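Local structure of sugar ABC transporter substrate-binding protein, BlMnBP1 (Bifidobacterium animalis subsp. lactis ATCC 27673, 6I5R) at residues 152-157 with 301-306; 160-165 with 183-188; 189-194 with 275-280. The protein binds mannobiose, and probably delivers beta-manno-oligosaccharides to the membrane part of an ABC transporter for uptake. One frame throughout, in Å; residues are numbered along the deposited sequence.

Contact 1: 152-157 with 301-306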
loop_
_atom_site.group_PDB
_atom_site.type_symbol
_atom_site.label_atom_id
_atom_site.label_comp_id
_atom_site.label_asym_id
_atom_site.label_seq_id
_atom_site.Cartn_x
_atom_site.Cartn_y
_atom_site.Cartn_z
ATOM N N ILE A 152 -2.242 12.061 1.564
ATOM C CA ILE A 152 -3.422 12.495 0.834
ATOM C C ILE A 152 -2.983 13.190 -0.441
ATOM O O ILE A 152 -2.170 14.116 -0.404
ATOM C CB ILE A 152 -4.330 13.409 1.679
ATOM C CG1 ILE A 152 -4.841 12.608 2.900
ATOM C CG2 ILE A 152 -5.479 13.927 0.821
ATOM C CD1 ILE A 152 -5.856 13.335 3.756
ATOM N N VAL A 153 -3.527 12.746 -1.560
ATOM C CA VAL A 153 -3.342 13.448 -2.821
ATOM C C VAL A 153 -4.371 14.561 -2.908
ATOM O O VAL A 153 -5.558 14.335 -2.654
ATOM C CB VAL A 153 -3.478 12.488 -4.020
ATOM C CG1 VAL A 153 -3.204 13.227 -5.358
ATOM C CG2 VAL A 153 -2.571 11.326 -3.872
ATOM N N TYR A 154 -3.929 15.761 -3.300
ATOM C CA TYR A 154 -4.809 16.914 -3.239
ATOM C C TYR A 154 -4.498 17.839 -4.398
ATOM O O TYR A 154 -3.425 17.782 -5.000
ATOM C CB TYR A 154 -4.692 17.628 -1.886
ATOM C CG TYR A 154 -3.482 18.503 -1.673
ATOM C CD1 TYR A 154 -2.255 17.965 -1.312
ATOM C CD2 TYR A 154 -3.591 19.872 -1.771
ATOM C CE1 TYR A 154 -1.168 18.780 -1.087
ATOM C CE2 TYR A 154 -2.529 20.689 -1.554
ATOM C CZ TYR A 154 -1.315 20.162 -1.233
ATOM O OH TYR A 154 -0.261 21.058 -1.021
ATOM N N ASN A 155 -5.486 18.633 -4.755
ATOM C CA ASN A 155 -5.347 19.584 -5.849
ATOM C C ASN A 155 -5.071 20.965 -5.257
ATOM O O ASN A 155 -5.942 21.555 -4.612
ATOM C CB ASN A 155 -6.594 19.597 -6.725
ATOM C CG ASN A 155 -6.437 20.522 -7.919
ATOM O OD1 ASN A 155 -6.162 21.701 -7.746
ATOM N ND2 ASN A 155 -6.580 19.981 -9.139
ATOM N N LYS A 156 -3.866 21.479 -5.520
ATOM C CA LYS A 156 -3.424 22.758 -4.967
ATOM C C LYS A 156 -4.247 23.929 -5.477
ATOM O O LYS A 156 -4.419 24.915 -4.755
ATOM C CB LYS A 156 -1.966 22.984 -5.326
ATOM C CG LYS A 156 -1.071 21.846 -4.940
ATOM C CD LYS A 156 0.307 21.960 -5.601
ATOM C CE LYS A 156 1.368 21.257 -4.798
ATOM N NZ LYS A 156 2.761 21.739 -5.152
ATOM N N LYS A 157 -4.699 23.878 -6.733
ATOM C CA LYS A 157 -5.509 24.960 -7.259
ATOM C C LYS A 157 -6.861 25.011 -6.571
ATOM O O LYS A 157 -7.364 26.093 -6.267
ATOM C CB LYS A 157 -5.686 24.801 -8.759
ATOM C CG LYS A 157 -6.678 25.770 -9.388
ATOM C CD LYS A 157 -6.704 25.654 -10.905
ATOM C CE LYS A 157 -7.810 26.526 -11.520
ATOM N NZ LYS A 157 -9.185 25.903 -11.421
ATOM N N GLY A 301 -0.643 17.886 -5.556
ATOM C CA GLY A 301 0.242 17.893 -4.419
ATOM C C GLY A 301 0.021 16.649 -3.572
ATOM O O GLY A 301 -0.883 15.852 -3.805
ATOM N N TYR A 302 0.870 16.497 -2.579
ATOM C CA TYR A 302 0.800 15.338 -1.704
ATOM C C TYR A 302 1.076 15.824 -0.293
ATOM O O TYR A 302 2.069 16.514 -0.058
ATOM C CB TYR A 302 1.802 14.269 -2.148
ATOM C CG TYR A 302 1.654 12.994 -1.403
ATOM C CD1 TYR A 302 0.524 12.198 -1.539
ATOM C CD2 TYR A 302 2.668 12.558 -0.598
ATOM C CE1 TYR A 302 0.420 10.993 -0.825
ATOM C CE2 TYR A 302 2.567 11.390 0.106
ATOM C CZ TYR A 302 1.470 10.609 -0.024
ATOM O OH TYR A 302 1.485 9.440 0.725
ATOM N N MET A 303 0.177 15.517 0.626
ATOM C CA MET A 303 0.314 15.987 1.988
ATOM C C MET A 303 0.237 14.835 2.965
ATOM O O MET A 303 -0.332 13.778 2.664
ATOM C CB MET A 303 -0.782 16.996 2.340
ATOM C CG MET A 303 -2.178 16.462 2.142
ATOM S SD MET A 303 -3.342 17.689 2.744
ATOM C CE MET A 303 -3.721 16.967 4.292
ATOM N N PRO A 304 0.776 15.021 4.158
ATOM C CA PRO A 304 0.579 14.021 5.208
ATOM C C PRO A 304 -0.893 13.906 5.561
ATOM O O PRO A 304 -1.665 14.854 5.408
ATOM C CB PRO A 304 1.413 14.564 6.377
ATOM C CG PRO A 304 2.349 15.588 5.744
ATOM C CD PRO A 304 1.581 16.171 4.628
ATOM N N PHE A 305 -1.284 12.727 6.024
ATOM C CA PHE A 305 -2.614 12.570 6.586
ATOM C C PHE A 305 -2.760 13.532 7.762
ATOM O O PHE A 305 -1.819 13.708 8.539
ATOM C CB PHE A 305 -2.866 11.123 7.057
ATOM C CG PHE A 305 -4.334 10.839 7.390
ATOM C CD1 PHE A 305 -4.815 11.022 8.680
ATOM C CD2 PHE A 305 -5.225 10.433 6.413
ATOM C CE1 PHE A 305 -6.140 10.808 8.984
ATOM C CE2 PHE A 305 -6.557 10.218 6.718
ATOM C CZ PHE A 305 -7.014 10.402 8.015
ATOM N N PRO A 306 -3.910 14.151 7.931
ATOM C CA PRO A 306 -4.045 15.218 8.947
ATOM C C PRO A 306 -4.257 14.722 10.372
ATOM O O PRO A 306 -5.289 14.923 10.992
ATOM C CB PRO A 306 -5.249 16.012 8.423
ATOM C CG PRO A 306 -6.067 14.975 7.689
ATOM C CD PRO A 306 -5.109 14.024 7.084
#

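Contact 2: 160-165 with 183-188. With ZN (zinc ion), chain K.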
loop_
_atom_site.group_PDB
_atom_site.type_symbol
_atom_site.label_atom_id
_atom_site.label_comp_id
_atom_site.label_asym_id
_atom_site.label_seq_id
_atom_site.Cartn_x
_atom_site.Cartn_y
_atom_site.Cartn_z
ATOM N N GLU A 160 -6.340 26.564 -3.195
ATOM C CA GLU A 160 -6.213 28.019 -3.272
ATOM C C GLU A 160 -7.569 28.676 -3.500
ATOM O O GLU A 160 -7.867 29.721 -2.898
ATOM C CB GLU A 160 -5.216 28.386 -4.378
ATOM C CG GLU A 160 -4.808 29.875 -4.460
ATOM C CD GLU A 160 -3.894 30.372 -3.309
ATOM O OE1 GLU A 160 -2.721 29.961 -3.171
ATOM O OE2 GLU A 160 -4.332 31.230 -2.529
ATOM N N GLU A 161 -8.424 28.067 -4.330
ATOM C CA GLU A 161 -9.746 28.642 -4.559
ATOM C C GLU A 161 -10.569 28.640 -3.277
ATOM O O GLU A 161 -11.370 29.549 -3.040
ATOM C CB GLU A 161 -10.472 27.870 -5.656
ATOM C CG GLU A 161 -11.849 28.400 -5.973
ATOM C CD GLU A 161 -11.846 29.660 -6.831
ATOM O OE1 GLU A 161 -10.767 30.216 -7.134
ATOM O OE2 GLU A 161 -12.940 30.116 -7.201
ATOM N N ALA A 162 -10.413 27.600 -2.461
ATOM C CA ALA A 162 -11.114 27.493 -1.192
ATOM C C ALA A 162 -10.546 28.428 -0.128
ATOM O O ALA A 162 -11.161 28.610 0.934
ATOM C CB ALA A 162 -11.055 26.034 -0.724
ATOM N N GLY A 163 -9.412 29.057 -0.393
ATOM C CA GLY A 163 -8.852 29.931 0.620
ATOM C C GLY A 163 -8.096 29.207 1.706
ATOM O O GLY A 163 -7.845 29.779 2.764
ATOM N N ILE A 164 -7.728 27.950 1.478
ATOM C CA ILE A 164 -6.942 27.206 2.452
ATOM C C ILE A 164 -5.516 27.748 2.427
ATOM O O ILE A 164 -4.848 27.756 1.385
ATOM C CB ILE A 164 -6.991 25.696 2.160
ATOM C CG1 ILE A 164 -8.441 25.200 2.266
ATOM C CG2 ILE A 164 -6.056 24.938 3.103
ATOM C CD1 ILE A 164 -8.669 23.793 1.699
ATOM N N LYS A 165 -5.060 28.242 3.574
ATOM C CA LYS A 165 -3.764 28.897 3.687
ATOM C C LYS A 165 -2.641 27.915 4.009
ATOM O O LYS A 165 -1.599 27.929 3.345
ATOM C CB LYS A 165 -3.857 29.997 4.753
ATOM C CG LYS A 165 -4.814 31.099 4.374
ATOM C CD LYS A 165 -4.886 32.222 5.395
ATOM C CE LYS A 165 -5.495 33.495 4.770
ATOM N NZ LYS A 165 -5.238 34.701 5.638
ATOM N N GLU A 183 -18.059 24.746 -0.102
ATOM C CA GLU A 183 -18.850 25.964 -0.191
ATOM C C GLU A 183 -18.318 26.916 -1.237
ATOM O O GLU A 183 -19.096 27.659 -1.846
ATOM C CB GLU A 183 -18.920 26.655 1.165
ATOM C CG GLU A 183 -19.754 25.853 2.119
ATOM C CD GLU A 183 -19.931 26.489 3.435
ATOM O OE1 GLU A 183 -19.277 27.514 3.677
ATOM O OE2 GLU A 183 -20.745 25.966 4.236
ATOM N N LYS A 184 -17.021 26.879 -1.508
ATOM C CA LYS A 184 -16.432 27.881 -2.369
ATOM C C LYS A 184 -15.900 27.364 -3.688
ATOM O O LYS A 184 -15.531 28.181 -4.534
ATOM C CB LYS A 184 -15.299 28.597 -1.627
ATOM C CG LYS A 184 -15.748 29.339 -0.392
ATOM C CD LYS A 184 -14.578 29.738 0.477
ATOM C CE LYS A 184 -13.412 30.330 -0.344
ATOM N NZ LYS A 184 -13.882 31.505 -1.091
ATOM N N THR A 185 -15.809 26.058 -3.893
ATOM C CA THR A 185 -15.339 25.557 -5.176
ATOM C C THR A 185 -16.388 24.630 -5.760
ATOM O O THR A 185 -17.437 24.369 -5.152
ATOM C CB THR A 185 -14.009 24.806 -5.063
ATOM O OG1 THR A 185 -14.254 23.501 -4.538
ATOM C CG2 THR A 185 -13.012 25.552 -4.180
ATOM N N LYS A 186 -16.076 24.091 -6.940
ATOM C CA LYS A 186 -16.940 23.124 -7.605
ATOM C C LYS A 186 -16.418 21.698 -7.489
ATOM O O LYS A 186 -16.903 20.816 -8.204
ATOM C CB LYS A 186 -17.093 23.473 -9.087
ATOM C CG LYS A 186 -17.660 24.848 -9.329
ATOM C CD LYS A 186 -17.633 25.214 -10.799
ATOM C CE LYS A 186 -18.099 26.639 -10.966
ATOM N NZ LYS A 186 -17.400 27.570 -10.027
ATOM N N ALA A 187 -15.425 21.462 -6.648
ATOM C CA ALA A 187 -14.816 20.137 -6.577
ATOM C C ALA A 187 -15.507 19.271 -5.528
ATOM O O ALA A 187 -15.996 19.762 -4.512
ATOM C CB ALA A 187 -13.323 20.234 -6.241
ATOM N N VAL A 188 -15.499 17.964 -5.761
ATOM C CA VAL A 188 -15.844 17.021 -4.693
ATOM C C VAL A 188 -14.754 17.146 -3.631
ATOM O O VAL A 188 -13.576 16.904 -3.945
ATOM C CB VAL A 188 -15.952 15.584 -5.231
ATOM C CG1 VAL A 188 -16.146 14.594 -4.087
ATOM C CG2 VAL A 188 -17.087 15.473 -6.238
HETATM ZN ZN ZN K . -2.248 31.188 -1.803
HETATM O O HOH W 1 -15.269 30.891 -4.817
HETATM O O HOH W 2 -3.431 31.849 -1.036
#

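Contact 3: 189-194 with 275-280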
loop_
_atom_site.group_PDB
_atom_site.type_symbol
_atom_site.label_atom_id
_atom_site.label_comp_id
_atom_site.label_asym_id
_atom_site.label_seq_id
_atom_site.Cartn_x
_atom_site.Cartn_y
_atom_site.Cartn_z
ATOM N N PRO A 189 -15.072 17.509 -2.382
ATOM C CA PRO A 189 -13.987 17.683 -1.399
ATOM C C PRO A 189 -13.160 16.428 -1.150
ATOM O O PRO A 189 -11.931 16.493 -1.134
ATOM C CB PRO A 189 -14.727 18.136 -0.132
ATOM C CG PRO A 189 -16.000 18.811 -0.660
ATOM C CD PRO A 189 -16.367 18.034 -1.891
ATOM N N LEU A 190 -13.806 15.278 -0.957
ATOM C CA LEU A 190 -13.085 14.023 -0.777
ATOM C C LEU A 190 -13.812 12.954 -1.574
ATOM O O LEU A 190 -14.988 12.682 -1.323
ATOM C CB LEU A 190 -12.987 13.648 0.705
ATOM C CG LEU A 190 -12.133 12.425 1.080
ATOM C CD1 LEU A 190 -11.525 12.515 2.463
ATOM C CD2 LEU A 190 -13.006 11.162 0.979
ATOM N N TYR A 191 -13.117 12.354 -2.536
ATOM C CA TYR A 191 -13.701 11.327 -3.382
ATOM C C TYR A 191 -13.334 9.984 -2.790
ATOM O O TYR A 191 -12.153 9.712 -2.567
ATOM C CB TYR A 191 -13.181 11.446 -4.809
ATOM C CG TYR A 191 -13.939 10.664 -5.834
ATOM C CD1 TYR A 191 -15.075 11.176 -6.416
ATOM C CD2 TYR A 191 -13.491 9.427 -6.254
ATOM C CE1 TYR A 191 -15.766 10.472 -7.381
ATOM C CE2 TYR A 191 -14.166 8.724 -7.218
ATOM C CZ TYR A 191 -15.312 9.241 -7.780
ATOM O OH TYR A 191 -15.986 8.548 -8.760
ATOM N N THR A 192 -14.334 9.153 -2.520
ATOM C CA THR A 192 -14.056 7.976 -1.728
ATOM C C THR A 192 -13.533 6.809 -2.550
ATOM O O THR A 192 -12.876 5.951 -1.980
ATOM C CB THR A 192 -15.301 7.457 -0.998
ATOM O OG1 THR A 192 -16.283 7.078 -1.975
ATOM C CG2 THR A 192 -15.864 8.476 -0.063
ATOM N N ASN A 193 -13.823 6.759 -3.856
ATOM C CA ASN A 193 -13.582 5.564 -4.673
ATOM C C ASN A 193 -14.131 4.330 -3.969
ATOM O O ASN A 193 -13.526 3.259 -3.973
ATOM C CB ASN A 193 -12.102 5.398 -5.009
ATOM C CG ASN A 193 -11.729 6.104 -6.305
ATOM O OD1 ASN A 193 -12.335 5.847 -7.336
ATOM N ND2 ASN A 193 -10.758 7.019 -6.243
ATOM N N PHE A 194 -15.318 4.496 -3.396
ATOM C CA PHE A 194 -16.015 3.424 -2.700
ATOM C C PHE A 194 -15.996 2.121 -3.496
ATOM O O PHE A 194 -15.846 1.040 -2.923
ATOM C CB PHE A 194 -17.460 3.895 -2.432
ATOM C CG PHE A 194 -18.365 2.855 -1.864
ATOM C CD1 PHE A 194 -19.056 1.977 -2.706
ATOM C CD2 PHE A 194 -18.579 2.774 -0.500
ATOM C CE1 PHE A 194 -19.907 1.026 -2.178
ATOM C CE2 PHE A 194 -19.431 1.821 0.026
ATOM C CZ PHE A 194 -20.096 0.944 -0.831
ATOM N N GLY A 275 -9.185 19.384 -11.325
ATOM C CA GLY A 275 -9.742 20.152 -10.228
ATOM C C GLY A 275 -11.206 19.910 -9.929
ATOM O O GLY A 275 -11.846 20.792 -9.355
ATOM N N GLU A 276 -11.761 18.753 -10.325
ATOM C CA GLU A 276 -13.128 18.345 -10.022
ATOM C C GLU A 276 -13.196 17.507 -8.761
ATOM O O GLU A 276 -14.292 17.276 -8.236
ATOM C CB GLU A 276 -13.718 17.527 -11.174
ATOM C CG GLU A 276 -13.729 18.269 -12.472
ATOM C CD GLU A 276 -14.306 17.464 -13.611
ATOM O OE1 GLU A 276 -15.234 16.645 -13.402
ATOM O OE2 GLU A 276 -13.798 17.642 -14.728
ATOM N N ILE A 277 -12.049 17.053 -8.286
ATOM C CA ILE A 277 -11.916 16.391 -6.997
ATOM C C ILE A 277 -10.810 17.113 -6.226
ATOM O O ILE A 277 -9.741 17.394 -6.780
ATOM C CB ILE A 277 -11.545 14.904 -7.133
ATOM C CG1 ILE A 277 -12.677 14.058 -7.744
ATOM C CG2 ILE A 277 -11.138 14.374 -5.774
ATOM C CD1 ILE A 277 -12.188 12.682 -8.210
ATOM N N ALA A 278 -11.047 17.386 -4.947
ATOM C CA ALA A 278 -10.030 18.110 -4.189
ATOM C C ALA A 278 -9.053 17.189 -3.461
ATOM O O ALA A 278 -7.853 17.477 -3.408
ATOM C CB ALA A 278 -10.678 19.038 -3.163
ATOM N N THR A 279 -9.540 16.099 -2.866
ATOM C CA THR A 279 -8.652 15.180 -2.168
ATOM C C THR A 279 -9.043 13.722 -2.385
ATOM O O THR A 279 -10.209 13.389 -2.595
ATOM C CB THR A 279 -8.621 15.442 -0.661
ATOM O OG1 THR A 279 -9.880 15.093 -0.082
ATOM C CG2 THR A 279 -8.327 16.909 -0.363
ATOM N N MET A 280 -8.029 12.868 -2.332
ATOM C CA MET A 280 -8.207 11.424 -2.283
ATOM C C MET A 280 -7.177 10.852 -1.325
ATOM O O MET A 280 -6.009 11.230 -1.383
ATOM C CB MET A 280 -8.060 10.794 -3.681
ATOM C CG MET A 280 -9.262 11.080 -4.559
ATOM S SD MET A 280 -9.322 10.075 -6.045
ATOM C CE MET A 280 -8.399 11.097 -7.189
#

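Contact 1: 152-157 with 301-306
Tyr154 and Met303 each turn CG between their own backbone N and carbonyl carbon (chi1 77° and 57°), and this brings them together above the same face of an antiparallel strand pair in the mixed sheet of this periplasmic-binding-protein fold. Met303 SD lies over the face of the phenol, 4.6 Å from the Tyr154 ring centroid, a Met-aromatic contact. Beneath it, backbone bonds in both directions link Ile152 with Met303 and Tyr154 with Gly301; the straightest runs from Gly301 N to Tyr154 O (2.8 Å, 175°). Gly301, having no side chain, lets its neighbours lie close on the backbone: Tyr154 CE1 comes 3.4 Å from Tyr302 N, and Lys156 CE passes 3.6 Å from Gly301 CA. Val153 and Tyr302 form the non-hydrogen-bonded pair and turn to the other face, where Val153 CG2 meets the edge of the Tyr302 ring at CD1 (4.0 Å). That face is covered by helix 286-291, and Tyr302 OH is hydrogen-bonded to Thr149 OG1. At the far end of the pair Ile152 joins the Met303 side, its CB 3.8 Å from Met303 CG. Its CG1 branch extends to the following turn, where Ile152 CD1 nears Phe305 CD2 and presses tightly on Pro306 CD at 3.5 Å.

Contact 2: 160-165 with 183-188
The backbones of Ala162 and Lys184 come within 5.5 Å, CA to CA, where the ends of two helices meet: helix 156-162 closes in a Schellman motif at Gly163 (phi 80°), and helix 171-184 gives way to loop at Thr185. Thr185 CG2 fits against the last turn of the first helix, 3.6 Å from Glu161 CG and 4.0 Å from Ala162 CB. Thr185 OG1 ties the loop to the end of its own helix, accepting from Ala187 N in an ST turn (3.2 Å) and bonding to Ile181 O of helix 171-184. Lys184 bends at chi3 and chi4, curling its aliphatic end over the helix terminus until Lys184 CE lies 3.1 Å from Ala162 O. Lys184 NZ stays 3.7 Å from Glu161 O and makes no hydrogen bond there, though a positive charge beside these terminal carbonyls is probably favourable. A water bridges the two segments, donating firmly to Lys184 O and weakly to Glu161 OE2. This surface contact ties neighbouring helix ends of one lobe without any direct hydrogen bond. One residue before Glu161, Glu160 binds a zinc ion with both carboxylate oxygens, OE1 at 1.9 Å and OE2 at 2.2 Å from the metal.

Contact 3: 189-194 with 275-280
Pro189 O receives two bonds from one residue: Thr279 OG1 donates to it at 2.7 Å, from only slightly outside the carbonyl plane, while Thr279 N reaches it in a weak, bent bond. The hydroxyl gets there because chi1 of Thr279 (69°) sets OG1 between the backbone N and the carbonyl carbon, which also lays it beside Leu190 CB. The chain then returns the bond, Tyr191 N donating almost straight to Thr279 O (3.1 Å, 168°), while Leu190 CA makes a CA-H...O contact with the same oxygen.

Apolar groups close round Tyr191. Ile277 CD1 sits over one face of its ring, 3.9 Å from the Tyr191 centroid, in a CH-pi contact shifted toward the rim, and Ile277 CG2 supports Tyr191 CB. Met280 CG touches Tyr191 CB at 3.9 Å. Bent at chi3, the methionine brings Met280 SD obliquely to the Tyr191 ring and to 3.4 Å from Asn193 ND2. Asn193 CG lies at the edge of the tyrosine ring, in its plane.

Farther out, Tyr191 OH bonds to Asp264 N, which fixes the far end of the ring just before helix 265-273, and Asn193 ND2 bonds weakly to Ser268 OG on that helix. Asn193 also packs on Trp265, a residue of the glycan pocket, and its side chain is about 9 Å from the nearest bound mannose, which is consistent with a second-shell place behind the pocket. Pro189 and Leu190 also rest on helix 171-184. The short strand 188-190, turning a corner at Pro189, pairs parallel with strand 277-283, with helices packed about them, as in the alpha/beta lobes of bacterial solute-binding proteins.

Overall arrangement
Contacts 1 and 3 are buried and share one sheet: strands 139-155 and 277-283 are neighbours in it, joined by Val153 O to Met280 N and Asn155 N to Ala278 O. Contact 1 is a regular antiparallel ladder, whereas contact 3 is less regular and relies on a threonine hydroxyl as well as the backbone. Contact 2 lies at the surface, with aliphatic touches and a water in place of direct bonds. It follows contact 1 along the chain through helix 156-162 and leads into contact 3, since helix 171-184 precedes strand 188-190. Contacts 2 and 3 are also stitched together by Val188, bonded to Glu276 and Ala278.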